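Local coordinates for NAD-dependent epimerase/dehydratase (Methanobrevibacter ruminantium, PDB 6DNT), which probably interconverts UDP-N-acetylglucosamine and its C4 epimer with the help of bound NAD, and here holds the bacterial cell-wall intermediate UDP-N-acetylmuramic acid, at residues D90-L100 with Q127-I138; A111-P122 with C174-A182. All blocks are in the same frame, centred on the assembly; numbering follows the deposited sequence.

How the contacts relate
Along the chain the order is 90-100, 111-122, 127-138, 174-182, so the two contacts cross rather than nest. Contact 1 closes a loop that runs through strand 105-108 and helix 115-120, bringing the turn and short helix after strand 84-87 onto helix 122-142. Contact 2 spans helix 122-142 and strand 147-153 and lays helix 115-120 across the start of helix 176-195. Asn129 joins them: its OD1 probably bonds Leu112 N and its ND2 Gln180 OE1. Both contacts touch the NAD, contact 1 at the adenine and contact 2 mainly at the nicotinamide ribose, and both reach the second subunit.

Contact 1 of 2, residues D90-L100 with Q127-I138; sequences DLMDADLEKIL and QNNIDASLKLFI. With NAD (nicotinamide-adenine-dinucleotide), chain B; EDO (1,2-ethanediol), chain H.
Lys135 gives the direct hydrogen bond of this contact: its chain, extended beyond CG, carries NZ to Met92 O at 3.0 Å, in the carbonyl plane and on a lone pair. Met92 crosses this lysine at about a right angle. Bends at chi2 (-65°) and chi3 fold its thioether back over helix 122-142. There Met92 SD lies 3.6 Å from Ala132 N, and CE rests beside the lysine's ammonium end.

The other apolar contacts follow the helix. Leu91 CB meets the methyl of Ala132, Leu96 sets CD1 over the backbone of Leu136 at 3.7 Å from its CA, and Leu100 CD2 reaches Leu136 CD1. Val106 and His108 of strand 105-108 pack against Leu136 from the sheet.

Where Glu97 nears Lys135, in the glutamate conformer described, a water donates to Glu97 OE1 and to Lys135 O (2.7 Å), and Glu97 OE2 is bonded to Asn142. Asp131 turns instead to Asn126 of the second subunit.

Around Asp90 and Asn128 both segments read the adenine of NAD. NAD N6A donates to Asp90 OD1 and, at 2.8 Å, to Asn128 OD1. Leu91 N donates to NAD N1A at 2.9 Å, with an N-H...acceptor angle of 166°. Asp90 OD1 also takes Met92 N on its anti lone pair, closing an Asx turn, and Asn67 bonds its OD2. A second water links Asp90 OD1 to Asn128 OD1, weakly at the latter.

Two acceptors for the amino group and a donor for N1A match the hydrogen-bonding pattern of adenine, so the base is probably recognised jointly by the two segments.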
loop_
_atom_site.group_PDB
_atom_site.type_symbol
_atom_site.label_atom_id
_atom_site.label_comp_id
_atom_site.label_asym_id
_atom_site.label_seq_id
_atom_site.Cartn_x
_atom_site.Cartn_y
_atom_site.Cartn_z
ATOM N N ASP A 90 4.650 -1.775 22.673
ATOM C CA ASP A 90 4.088 -1.763 21.330
ATOM C C ASP A 90 4.683 -0.595 20.544
ATOM O O ASP A 90 4.788 0.525 21.080
ATOM C CB ASP A 90 2.565 -1.609 21.406
ATOM C CG ASP A 90 1.871 -2.046 20.125
ATOM O OD1 ASP A 90 2.123 -1.459 19.049
ATOM O OD2 ASP A 90 1.110 -3.033 20.195
ATOM N N LEU A 91 5.050 -0.817 19.279
ATOM C CA LEU A 91 5.523 0.286 18.436
ATOM C C LEU A 91 4.538 1.452 18.369
ATOM O O LEU A 91 4.969 2.590 18.205
ATOM C CB LEU A 91 5.820 -0.165 17.003
ATOM C CG LEU A 91 7.118 -0.920 16.759
ATOM C CD1 LEU A 91 7.180 -1.281 15.281
ATOM C CD2 LEU A 91 8.367 -0.151 17.141
ATOM N N MET A 92 3.238 1.172 18.477
ATOM C CA MET A 92 2.214 2.227 18.427
ATOM C C MET A 92 2.229 3.164 19.618
ATOM O O MET A 92 1.743 4.290 19.506
ATOM C CB MET A 92 0.811 1.624 18.301
ATOM C CG MET A 92 0.524 1.078 16.920
ATOM S SD MET A 92 0.502 2.384 15.663
ATOM C CE MET A 92 -1.015 3.214 16.104
ATOM N N ASP A 93 2.757 2.694 20.745
ATOM C CA ASP A 93 2.844 3.484 21.986
ATOM C C ASP A 93 4.218 4.095 22.251
ATOM O O ASP A 93 4.325 5.098 22.980
ATOM C CB ASP A 93 2.484 2.601 23.183
ATOM C CG ASP A 93 1.092 2.017 23.092
ATOM O OD1 ASP A 93 0.186 2.664 22.527
ATOM O OD2 ASP A 93 0.897 0.900 23.607
ATOM N N ALA A 94 5.265 3.501 21.684
ATOM C CA ALA A 94 6.634 3.877 22.005
ATOM C C ALA A 94 6.970 5.270 21.507
ATOM O O ALA A 94 6.454 5.717 20.483
ATOM C CB ALA A 94 7.604 2.873 21.406
ATOM N N ASP A 95 7.842 5.955 22.233
ATOM C CA ASP A 95 8.323 7.255 21.790
ATOM C C ASP A 95 9.477 7.015 20.821
ATOM O O ASP A 95 10.647 7.124 21.165
ATOM C CB ASP A 95 8.727 8.094 23.007
ATOM C CG ASP A 95 9.051 9.532 22.654
ATOM O OD1 ASP A 95 9.097 9.898 21.459
ATOM O OD2 ASP A 95 9.282 10.304 23.608
ATOM N N LEU A 96 9.127 6.662 19.583
ATOM C CA LEU A 96 10.118 6.295 18.589
ATOM C C LEU A 96 10.990 7.479 18.175
ATOM O O LEU A 96 12.158 7.292 17.835
ATOM C CB LEU A 96 9.461 5.641 17.366
ATOM C CG LEU A 96 8.600 4.410 17.645
ATOM C CD1 LEU A 96 7.848 3.975 16.381
ATOM C CD2 LEU A 96 9.434 3.265 18.191
ATOM N N GLU A 97 10.435 8.690 18.223
ATOM C CA GLU A 97 11.227 9.884 17.921
ATOM C C GLU A 97 12.422 9.960 18.878
ATOM O O GLU A 97 13.548 10.199 18.441
ATOM C CB GLU A 97 10.397 11.171 18.000
ATOM C CG GLU A 97 9.152 11.236 17.111
ATOM C CD GLU A 97 9.406 11.351 15.611
ATOM O OE1 GLU A 97 8.467 11.010 14.846
ATOM O OE2 GLU A 97 10.496 11.805 15.190
ATOM N N LYS A 98 12.175 9.696 20.163
ATOM C CA LYS A 98 13.240 9.685 21.191
ATOM C C LYS A 98 14.163 8.466 21.102
ATOM O O LYS A 98 15.383 8.599 21.132
ATOM C CB LYS A 98 12.590 9.747 22.577
ATOM C CG LYS A 98 13.538 9.905 23.754
ATOM C CD LYS A 98 12.781 9.741 25.069
ATOM C CE LYS A 98 13.706 9.839 26.267
ATOM N NZ LYS A 98 14.205 11.226 26.461
ATOM N N ILE A 99 13.587 7.276 20.963
ATOM C CA ILE A 99 14.376 6.038 20.924
ATOM C C ILE A 99 15.353 6.019 19.744
ATOM O O ILE A 99 16.482 5.559 19.876
ATOM C CB ILE A 99 13.463 4.784 20.903
ATOM C CG1 ILE A 99 12.627 4.695 22.189
ATOM C CG2 ILE A 99 14.272 3.493 20.726
ATOM C CD1 ILE A 99 11.366 3.869 22.042
ATOM N N LEU A 100 14.941 6.566 18.601
ATOM C CA LEU A 100 15.791 6.536 17.418
ATOM C C LEU A 100 16.852 7.647 17.351
ATOM O O LEU A 100 17.649 7.655 16.412
ATOM C CB LEU A 100 14.948 6.508 16.136
ATOM C CG LEU A 100 14.519 5.115 15.657
ATOM C CD1 LEU A 100 13.775 4.321 16.721
ATOM C CD2 LEU A 100 13.666 5.293 14.414
ATOM N N GLN A 127 -3.307 -1.784 11.924
ATOM C CA GLN A 127 -2.697 -1.001 12.998
ATOM C C GLN A 127 -1.253 -1.438 13.257
ATOM O O GLN A 127 -0.357 -0.598 13.368
ATOM C CB GLN A 127 -3.572 -1.081 14.257
ATOM C CG GLN A 127 -4.893 -0.348 14.054
ATOM C CD GLN A 127 -5.990 -0.707 15.042
ATOM O OE1 GLN A 127 -7.035 -0.041 15.099
ATOM N NE2 GLN A 127 -5.774 -1.752 15.808
ATOM N N ASN A 128 -1.017 -2.747 13.311
ATOM C CA ASN A 128 0.319 -3.273 13.608
ATOM C C ASN A 128 1.285 -3.251 12.432
ATOM O O ASN A 128 2.506 -3.124 12.625
ATOM C CB ASN A 128 0.207 -4.692 14.162
ATOM C CG ASN A 128 -0.280 -4.704 15.588
ATOM O OD1 ASN A 128 0.530 -4.622 16.509
ATOM N ND2 ASN A 128 -1.596 -4.716 15.787
ATOM N N ASN A 129 0.753 -3.400 11.227
ATOM C CA ASN A 129 1.588 -3.627 10.059
ATOM C C ASN A 129 1.783 -2.411 9.183
ATOM O O ASN A 129 2.832 -2.294 8.571
ATOM C CB ASN A 129 1.078 -4.807 9.252
ATOM C CG ASN A 129 1.161 -6.117 10.019
ATOM O OD1 ASN A 129 1.831 -6.206 11.043
ATOM N ND2 ASN A 129 0.487 -7.143 9.516
ATOM N N ILE A 130 0.783 -1.558 9.059
ATOM C CA ILE A 130 0.963 -0.292 8.348
ATOM C C ILE A 130 1.168 0.861 9.321
ATOM O O ILE A 130 2.174 1.585 9.206
ATOM C CB ILE A 130 -0.190 0.011 7.373
ATOM C CG1 ILE A 130 -0.256 -1.069 6.287
ATOM C CG2 ILE A 130 0.029 1.393 6.737
ATOM C CD1 ILE A 130 -1.345 -0.849 5.255
ATOM N N ASP A 131 0.219 1.073 10.244
ATOM C CA ASP A 131 0.254 2.282 11.082
ATOM C C ASP A 131 1.545 2.334 11.907
ATOM O O ASP A 131 2.248 3.354 11.924
ATOM C CB ASP A 131 -0.954 2.413 12.015
ATOM C CG ASP A 131 -2.280 2.519 11.289
ATOM O OD1 ASP A 131 -2.330 2.807 10.068
ATOM O OD2 ASP A 131 -3.318 2.325 11.973
ATOM N N ALA A 132 1.889 1.226 12.552
ATOM C CA ALA A 132 3.097 1.197 13.382
ATOM C C ALA A 132 4.360 1.349 12.554
ATOM O O ALA A 132 5.306 2.010 12.988
ATOM C CB ALA A 132 3.170 -0.076 14.199
ATOM N N SER A 133 4.371 0.751 11.356
ATOM C CA SER A 133 5.509 0.855 10.461
ATOM C C SER A 133 5.692 2.313 10.044
ATOM O O SER A 133 6.815 2.831 10.019
ATOM C CB SER A 133 5.300 0.000 9.223
ATOM O OG SER A 133 5.260 -1.372 9.573
ATOM N N LEU A 134 4.588 2.974 9.727
ATOM C CA LEU A 134 4.669 4.376 9.312
ATOM C C LEU A 134 5.198 5.245 10.435
ATOM O O LEU A 134 6.053 6.125 10.201
ATOM C CB LEU A 134 3.308 4.885 8.842
ATOM C CG LEU A 134 3.297 6.332 8.361
ATOM C CD1 LEU A 134 4.183 6.505 7.145
ATOM C CD2 LEU A 134 1.877 6.751 8.047
ATOM N N LYS A 135 4.711 5.014 11.648
ATOM C CA LYS A 135 5.224 5.776 12.802
ATOM C C LYS A 135 6.727 5.592 12.945
ATOM O O LYS A 135 7.456 6.551 13.233
ATOM C CB LYS A 135 4.514 5.393 14.104
ATOM C CG LYS A 135 3.104 5.931 14.229
ATOM C CD LYS A 135 2.548 5.634 15.615
ATOM C CE LYS A 135 1.217 6.319 15.886
ATOM N NZ LYS A 135 0.761 6.078 17.293
ATOM N N LEU A 136 7.200 4.370 12.721
ATOM C CA LEU A 136 8.618 4.095 12.777
ATOM C C LEU A 136 9.382 4.828 11.672
ATOM O O LEU A 136 10.428 5.447 11.921
ATOM C CB LEU A 136 8.885 2.581 12.721
ATOM C CG LEU A 136 10.341 2.114 12.758
ATOM C CD1 LEU A 136 10.962 2.360 14.123
ATOM C CD2 LEU A 136 10.409 0.638 12.356
ATOM N N PHE A 137 8.852 4.776 10.452
ATOM C CA PHE A 137 9.521 5.394 9.315
ATOM C C PHE A 137 9.589 6.922 9.472
ATOM O O PHE A 137 10.577 7.542 9.050
ATOM C CB PHE A 137 8.849 5.036 7.988
ATOM C CG PHE A 137 8.773 3.549 7.684
ATOM C CD1 PHE A 137 9.607 2.612 8.293
ATOM C CD2 PHE A 137 7.840 3.097 6.748
ATOM C CE1 PHE A 137 9.483 1.263 7.978
ATOM C CE2 PHE A 137 7.737 1.759 6.421
ATOM C CZ PHE A 137 8.563 0.845 7.036
ATOM N N ILE A 138 8.560 7.515 10.081
ATOM C CA ILE A 138 8.568 8.962 10.372
ATOM C C ILE A 138 9.696 9.288 11.356
ATOM O O ILE A 138 10.491 10.204 11.137
ATOM C CB ILE A 138 7.199 9.435 10.907
ATOM C CG1 ILE A 138 6.145 9.371 9.787
ATOM C CG2 ILE A 138 7.301 10.855 11.464
ATOM C CD1 ILE A 138 4.708 9.424 10.288
HETATM P PA NAD B . 7.533 -13.309 14.893
HETATM O O1A NAD B . 8.367 -14.391 15.511
HETATM O O2A NAD B . 6.094 -13.220 15.266
HETATM O O5B NAD B . 8.283 -11.921 15.222
HETATM C C5B NAD B . 7.575 -10.685 15.279
HETATM C C4B NAD B . 8.012 -10.013 16.565
HETATM O O4B NAD B . 7.417 -8.715 16.617
HETATM C C3B NAD B . 7.546 -10.757 17.811
HETATM O O3B NAD B . 8.650 -10.905 18.694
HETATM C C2B NAD B . 6.425 -9.907 18.387
HETATM O O2B NAD B . 6.280 -9.948 19.817
HETATM C C1B NAD B . 6.791 -8.525 17.882
HETATM N N9A NAD B . 5.676 -7.603 17.625
HETATM C C8A NAD B . 4.572 -7.830 16.871
HETATM N N7A NAD B . 3.797 -6.718 16.805
HETATM C C5A NAD B . 4.447 -5.745 17.501
HETATM C C6A NAD B . 4.195 -4.333 17.827
HETATM N N6A NAD B . 3.081 -3.730 17.383
HETATM N N1A NAD B . 5.127 -3.681 18.590
HETATM C C2A NAD B . 6.240 -4.289 19.034
HETATM N N3A NAD B . 6.538 -5.584 18.771
HETATM C C4A NAD B . 5.677 -6.330 18.021
HETATM O O3 NAD B . 7.638 -13.389 13.288
HETATM P PN NAD B . 8.895 -13.693 12.373
HETATM O O1N NAD B . 10.189 -13.524 13.112
HETATM O O2N NAD B . 8.638 -14.966 11.614
HETATM O O5D NAD B . 8.722 -12.501 11.317
HETATM C C5D NAD B . 9.590 -11.364 11.378
HETATM C C4D NAD B . 9.301 -10.486 10.162
HETATM O O4D NAD B . 9.587 -11.225 8.972
HETATM C C3D NAD B . 7.845 -10.045 10.075
HETATM O O3D NAD B . 7.756 -8.704 9.563
HETATM C C2D NAD B . 7.251 -11.024 9.092
HETATM O O2D NAD B . 6.088 -10.505 8.462
HETATM C C1D NAD B . 8.413 -11.235 8.147
HETATM N N1N NAD B . 8.372 -12.481 7.374
HETATM C C2N NAD B . 8.506 -13.679 7.969
HETATM C C3N NAD B . 8.484 -14.851 7.220
HETATM C C7N NAD B . 8.615 -16.228 7.829
HETATM O O7N NAD B . 8.588 -17.199 7.081
HETATM N N7N NAD B . 8.722 -16.404 9.143
HETATM C C4N NAD B . 8.335 -14.739 5.835
HETATM C C5N NAD B . 8.187 -13.498 5.240
HETATM C C6N NAD B . 8.196 -12.372 6.040
HETATM C C1 EDO H . -2.761 0.554 21.098
HETATM O O1 EDO H . -2.219 1.875 21.210
HETATM C C2 EDO H . -1.625 -0.454 21.182
HETATM O O2 EDO H . -1.297 -0.700 22.556
HETATM O O HOH W 1 -0.185 -1.959 17.486
HETATM O O HOH W 2 6.839 8.627 14.878
#

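Contact 2 of 2, residues A111-P122 with C174-A182; sequences ALASVPGSVAEP and CSPYAAQKA. With NAD (nicotinamide-adenine-dinucleotide), chain B.
Tyr177 lays its ring against Leu112 O and Val115 CG2, and Lys181 brings NZ beside Ala111 CB, as both side chains run from helix 176-195 to the nicotinamide ribose of NAD. Tyr177 OH lies 2.7 Å from NAD O2D, which sits at the edge of the ring and in its plane; the same hydroxyl also makes a weak hydrogen bond to the UDP-N-acetylmuramic acid. Lys181 NZ donates to NAD O3D at 2.8 Å and to Ser151 O, while Ala113 CB touches the ribose.

The phenol extends to the sugar because CG stands anti to the backbone N (chi1 171°). Leu112 O and Val115 CG2 approach the ring obliquely, the latter 3.7 Å from Tyr177 CD2. A phenylalanine in place of Tyr177 would probably leave NAD O2D and the bound sugar nucleotide without this hydroxyl.

Behind the ring, Ser118 OG accepts a weak bond from Tyr177 N at 2.9 Å and donates to Val115 O, so Ser118 links helix 115-120 to the first turn of helix 176-195. Ser114 and Ser175 are N-caps, their OG atoms accepting from Gly117 N and Ala178 N. Pro176 lies against Ser118 O and Val119 CG2, with Pro122 CB alongside. Farther out, Gln180 NE2 bonds Tyr187 of the second subunit, and Val119 O receives Tyr195 of that subunit.

The axes of helices 115-120 and 176-182 approach to 8.4 Å at 101°, nearly perpendicular. Tyr177 and Lys181, four residues apart on one helical face and both on the ribose, form the YxxxK motif of short-chain dehydrogenases/reductases, to whose extended group this epimerase family belongs.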
loop_
_atom_site.group_PDB
_atom_site.type_symbol
_atom_site.label_atom_id
_atom_site.label_comp_id
_atom_site.label_asym_id
_atom_site.label_seq_id
_atom_site.Cartn_x
_atom_site.Cartn_y
_atom_site.Cartn_z
ATOM N N ALA A 111 5.773 -7.193 13.421
ATOM C CA ALA A 111 4.567 -7.272 12.595
ATOM C C ALA A 111 3.671 -8.336 13.190
ATOM O O ALA A 111 4.160 -9.194 13.932
ATOM C CB ALA A 111 4.915 -7.656 11.171
ATOM N N LEU A 112 2.377 -8.271 12.890
ATOM C CA LEU A 112 1.512 -9.444 13.048
ATOM C C LEU A 112 1.653 -10.243 11.761
ATOM O O LEU A 112 1.106 -9.884 10.714
ATOM C CB LEU A 112 0.083 -9.054 13.344
ATOM C CG LEU A 112 -0.145 -8.385 14.701
ATOM C CD1 LEU A 112 -1.605 -8.036 14.859
ATOM C CD2 LEU A 112 0.331 -9.262 15.854
ATOM N N ALA A 113 2.476 -11.281 11.843
ATOM C CA ALA A 113 2.982 -11.995 10.688
ATOM C C ALA A 113 2.101 -13.208 10.454
ATOM O O ALA A 113 2.478 -14.342 10.786
ATOM C CB ALA A 113 4.430 -12.403 10.937
ATOM N N SER A 114 0.927 -12.968 9.880
ATOM C CA SER A 114 0.019 -14.056 9.530
ATOM C C SER A 114 -0.946 -13.702 8.409
ATOM O O SER A 114 -1.737 -12.763 8.518
ATOM C CB SER A 114 -0.761 -14.526 10.740
ATOM O OG SER A 114 -1.665 -15.570 10.395
ATOM N N VAL A 115 -0.892 -14.489 7.348
ATOM C CA VAL A 115 -1.852 -14.378 6.257
ATOM C C VAL A 115 -3.279 -14.669 6.741
ATOM O O VAL A 115 -4.147 -13.816 6.640
ATOM C CB VAL A 115 -1.423 -15.243 5.048
ATOM C CG1 VAL A 115 -2.542 -15.395 4.036
ATOM C CG2 VAL A 115 -0.176 -14.639 4.399
ATOM N N PRO A 116 -3.544 -15.883 7.273
ATOM C CA PRO A 116 -4.928 -16.151 7.689
ATOM C C PRO A 116 -5.414 -15.285 8.856
ATOM O O PRO A 116 -6.582 -14.906 8.891
ATOM C CB PRO A 116 -4.902 -17.650 8.050
ATOM C CG PRO A 116 -3.480 -17.941 8.317
ATOM C CD PRO A 116 -2.678 -17.065 7.429
ATOM N N GLY A 117 -4.519 -14.931 9.788
ATOM C CA GLY A 117 -4.876 -14.026 10.866
ATOM C C GLY A 117 -5.354 -12.670 10.373
ATOM O O GLY A 117 -6.305 -12.109 10.913
ATOM N N SER A 118 -4.692 -12.157 9.336
ATOM C CA SER A 118 -5.050 -10.875 8.735
ATOM C C SER A 118 -6.421 -10.868 8.066
ATOM O O SER A 118 -7.054 -9.839 7.991
ATOM C CB SER A 118 -3.988 -10.435 7.729
ATOM O OG SER A 118 -4.109 -11.125 6.482
ATOM N N VAL A 119 -6.841 -12.015 7.538
ATOM C CA VAL A 119 -8.155 -12.140 6.916
ATOM C C VAL A 119 -9.243 -12.037 8.004
ATOM O O VAL A 119 -10.294 -11.436 7.800
ATOM C CB VAL A 119 -8.259 -13.471 6.122
ATOM C CG1 VAL A 119 -9.676 -13.676 5.611
ATOM C CG2 VAL A 119 -7.261 -13.493 4.959
ATOM N N ALA A 120 -8.973 -12.633 9.157
ATOM C CA ALA A 120 -9.894 -12.586 10.290
ATOM C C ALA A 120 -9.946 -11.224 10.956
ATOM O O ALA A 120 -10.998 -10.818 11.431
ATOM C CB ALA A 120 -9.531 -13.658 11.314
ATOM N N GLU A 121 -8.817 -10.521 11.007
ATOM C CA GLU A 121 -8.731 -9.276 11.753
ATOM C C GLU A 121 -7.996 -8.179 10.955
ATOM O O GLU A 121 -6.919 -7.721 11.355
ATOM C CB GLU A 121 -8.016 -9.504 13.080
ATOM C CG GLU A 121 -8.757 -10.373 14.084
ATOM C CD GLU A 121 -7.989 -10.425 15.395
ATOM O OE1 GLU A 121 -7.022 -11.204 15.503
ATOM O OE2 GLU A 121 -8.291 -9.628 16.305
ATOM N N PRO A 122 -8.598 -7.740 9.844
ATOM C CA PRO A 122 -7.841 -6.818 8.989
ATOM C C PRO A 122 -7.511 -5.477 9.647
ATOM O O PRO A 122 -6.412 -4.976 9.433
ATOM C CB PRO A 122 -8.737 -6.656 7.756
ATOM C CG PRO A 122 -10.115 -7.122 8.185
ATOM C CD PRO A 122 -9.830 -8.211 9.180
ATOM N N CYS A 174 -3.318 -11.237 -2.006
ATOM C CA CYS A 174 -4.528 -12.033 -1.828
ATOM C C CYS A 174 -5.101 -11.935 -0.433
ATOM O O CYS A 174 -6.216 -12.392 -0.208
ATOM C CB CYS A 174 -4.239 -13.484 -2.186
ATOM S SG CYS A 174 -3.950 -13.643 -3.961
ATOM N N SER A 175 -4.340 -11.379 0.508
ATOM C CA SER A 175 -4.784 -11.206 1.885
ATOM C C SER A 175 -4.459 -9.796 2.345
ATOM O O SER A 175 -3.587 -9.146 1.764
ATOM C CB SER A 175 -4.075 -12.183 2.818
ATOM O OG SER A 175 -2.672 -11.931 2.870
ATOM N N PRO A 176 -5.126 -9.334 3.403
ATOM C CA PRO A 176 -4.790 -8.024 3.979
ATOM C C PRO A 176 -3.309 -7.942 4.408
ATOM O O PRO A 176 -2.655 -6.928 4.175
ATOM C CB PRO A 176 -5.754 -7.918 5.148
ATOM C CG PRO A 176 -6.953 -8.704 4.696
ATOM C CD PRO A 176 -6.322 -9.898 4.041
ATOM N N TYR A 177 -2.760 -9.041 4.917
ATOM C CA TYR A 177 -1.334 -9.115 5.235
ATOM C C TYR A 177 -0.457 -8.762 4.042
ATOM O O TYR A 177 0.483 -7.958 4.159
ATOM C CB TYR A 177 -0.958 -10.511 5.754
ATOM C CG TYR A 177 0.538 -10.681 5.889
ATOM C CD1 TYR A 177 1.208 -10.198 7.003
ATOM C CD2 TYR A 177 1.289 -11.306 4.885
ATOM C CE1 TYR A 177 2.574 -10.333 7.125
ATOM C CE2 TYR A 177 2.661 -11.424 4.985
ATOM C CZ TYR A 177 3.299 -10.929 6.117
ATOM O OH TYR A 177 4.657 -11.064 6.214
ATOM N N ALA A 178 -0.735 -9.392 2.905
ATOM C CA ALA A 178 0.047 -9.136 1.699
ATOM C C ALA A 178 -0.077 -7.684 1.259
ATOM O O ALA A 178 0.922 -7.081 0.853
ATOM C CB ALA A 178 -0.357 -10.073 0.569
ATOM N N ALA A 179 -1.276 -7.122 1.367
ATOM C CA ALA A 179 -1.501 -5.698 1.027
ATOM C C ALA A 179 -0.713 -4.789 1.966
ATOM O O ALA A 179 -0.162 -3.769 1.533
ATOM C CB ALA A 179 -2.989 -5.361 1.057
ATOM N N GLN A 180 -0.671 -5.157 3.239
ATOM C CA GLN A 180 0.074 -4.403 4.268
ATOM C C GLN A 180 1.572 -4.377 4.029
ATOM O O GLN A 180 2.188 -3.314 4.099
ATOM C CB GLN A 180 -0.257 -4.925 5.666
ATOM C CG GLN A 180 -1.706 -4.623 6.041
ATOM C CD GLN A 180 -2.393 -5.568 7.019
ATOM O OE1 GLN A 180 -1.738 -6.494 7.572
ATOM N NE2 GLN A 180 -3.651 -5.359 7.260
ATOM N N LYS A 181 2.172 -5.522 3.721
ATOM C CA LYS A 181 3.595 -5.538 3.390
ATOM C C LYS A 181 3.908 -4.718 2.134
ATOM O O LYS A 181 4.869 -3.939 2.114
ATOM C CB LYS A 181 4.127 -6.970 3.273
ATOM C CG LYS A 181 4.162 -7.709 4.596
ATOM C CD LYS A 181 5.059 -7.020 5.610
ATOM C CE LYS A 181 5.355 -7.878 6.821
ATOM N NZ LYS A 181 6.294 -7.188 7.728
ATOM N N ALA A 182 3.063 -4.841 1.119
ATOM C CA ALA A 182 3.214 -4.038 -0.084
ATOM C C ALA A 182 3.083 -2.545 0.222
ATOM O O ALA A 182 3.862 -1.735 -0.301
ATOM C CB ALA A 182 2.224 -4.465 -1.149
HETATM P PA NAD B . 7.533 -13.309 14.893
HETATM O O1A NAD B . 8.367 -14.391 15.511
HETATM O O2A NAD B . 6.094 -13.220 15.266
HETATM O O5B NAD B . 8.283 -11.921 15.222
HETATM C C5B NAD B . 7.575 -10.685 15.279
HETATM C C4B NAD B . 8.012 -10.013 16.565
HETATM O O4B NAD B . 7.417 -8.715 16.617
HETATM C C3B NAD B . 7.546 -10.757 17.811
HETATM O O3B NAD B . 8.650 -10.905 18.694
HETATM C C2B NAD B . 6.425 -9.907 18.387
HETATM O O2B NAD B . 6.280 -9.948 19.817
HETATM C C1B NAD B . 6.791 -8.525 17.882
HETATM N N9A NAD B . 5.676 -7.603 17.625
HETATM C C8A NAD B . 4.572 -7.830 16.871
HETATM N N7A NAD B . 3.797 -6.718 16.805
HETATM C C5A NAD B . 4.447 -5.745 17.501
HETATM C C6A NAD B . 4.195 -4.333 17.827
HETATM N N6A NAD B . 3.081 -3.730 17.383
HETATM N N1A NAD B . 5.127 -3.681 18.590
HETATM C C2A NAD B . 6.240 -4.289 19.034
HETATM N N3A NAD B . 6.538 -5.584 18.771
HETATM C C4A NAD B . 5.677 -6.330 18.021
HETATM O O3 NAD B . 7.638 -13.389 13.288
HETATM P PN NAD B . 8.895 -13.693 12.373
HETATM O O1N NAD B . 10.189 -13.524 13.112
HETATM O O2N NAD B . 8.638 -14.966 11.614
HETATM O O5D NAD B . 8.722 -12.501 11.317
HETATM C C5D NAD B . 9.590 -11.364 11.378
HETATM C C4D NAD B . 9.301 -10.486 10.162
HETATM O O4D NAD B . 9.587 -11.225 8.972
HETATM C C3D NAD B . 7.845 -10.045 10.075
HETATM O O3D NAD B . 7.756 -8.704 9.563
HETATM C C2D NAD B . 7.251 -11.024 9.092
HETATM O O2D NAD B . 6.088 -10.505 8.462
HETATM C C1D NAD B . 8.413 -11.235 8.147
HETATM N N1N NAD B . 8.372 -12.481 7.374
HETATM C C2N NAD B . 8.506 -13.679 7.969
HETATM C C3N NAD B . 8.484 -14.851 7.220
HETATM C C7N NAD B . 8.615 -16.228 7.829
HETATM O O7N NAD B . 8.588 -17.199 7.081
HETATM N N7N NAD B . 8.722 -16.404 9.143
HETATM C C4N NAD B . 8.335 -14.739 5.835
HETATM C C5N NAD B . 8.187 -13.498 5.240
HETATM C C6N NAD B . 8.196 -12.372 6.040
#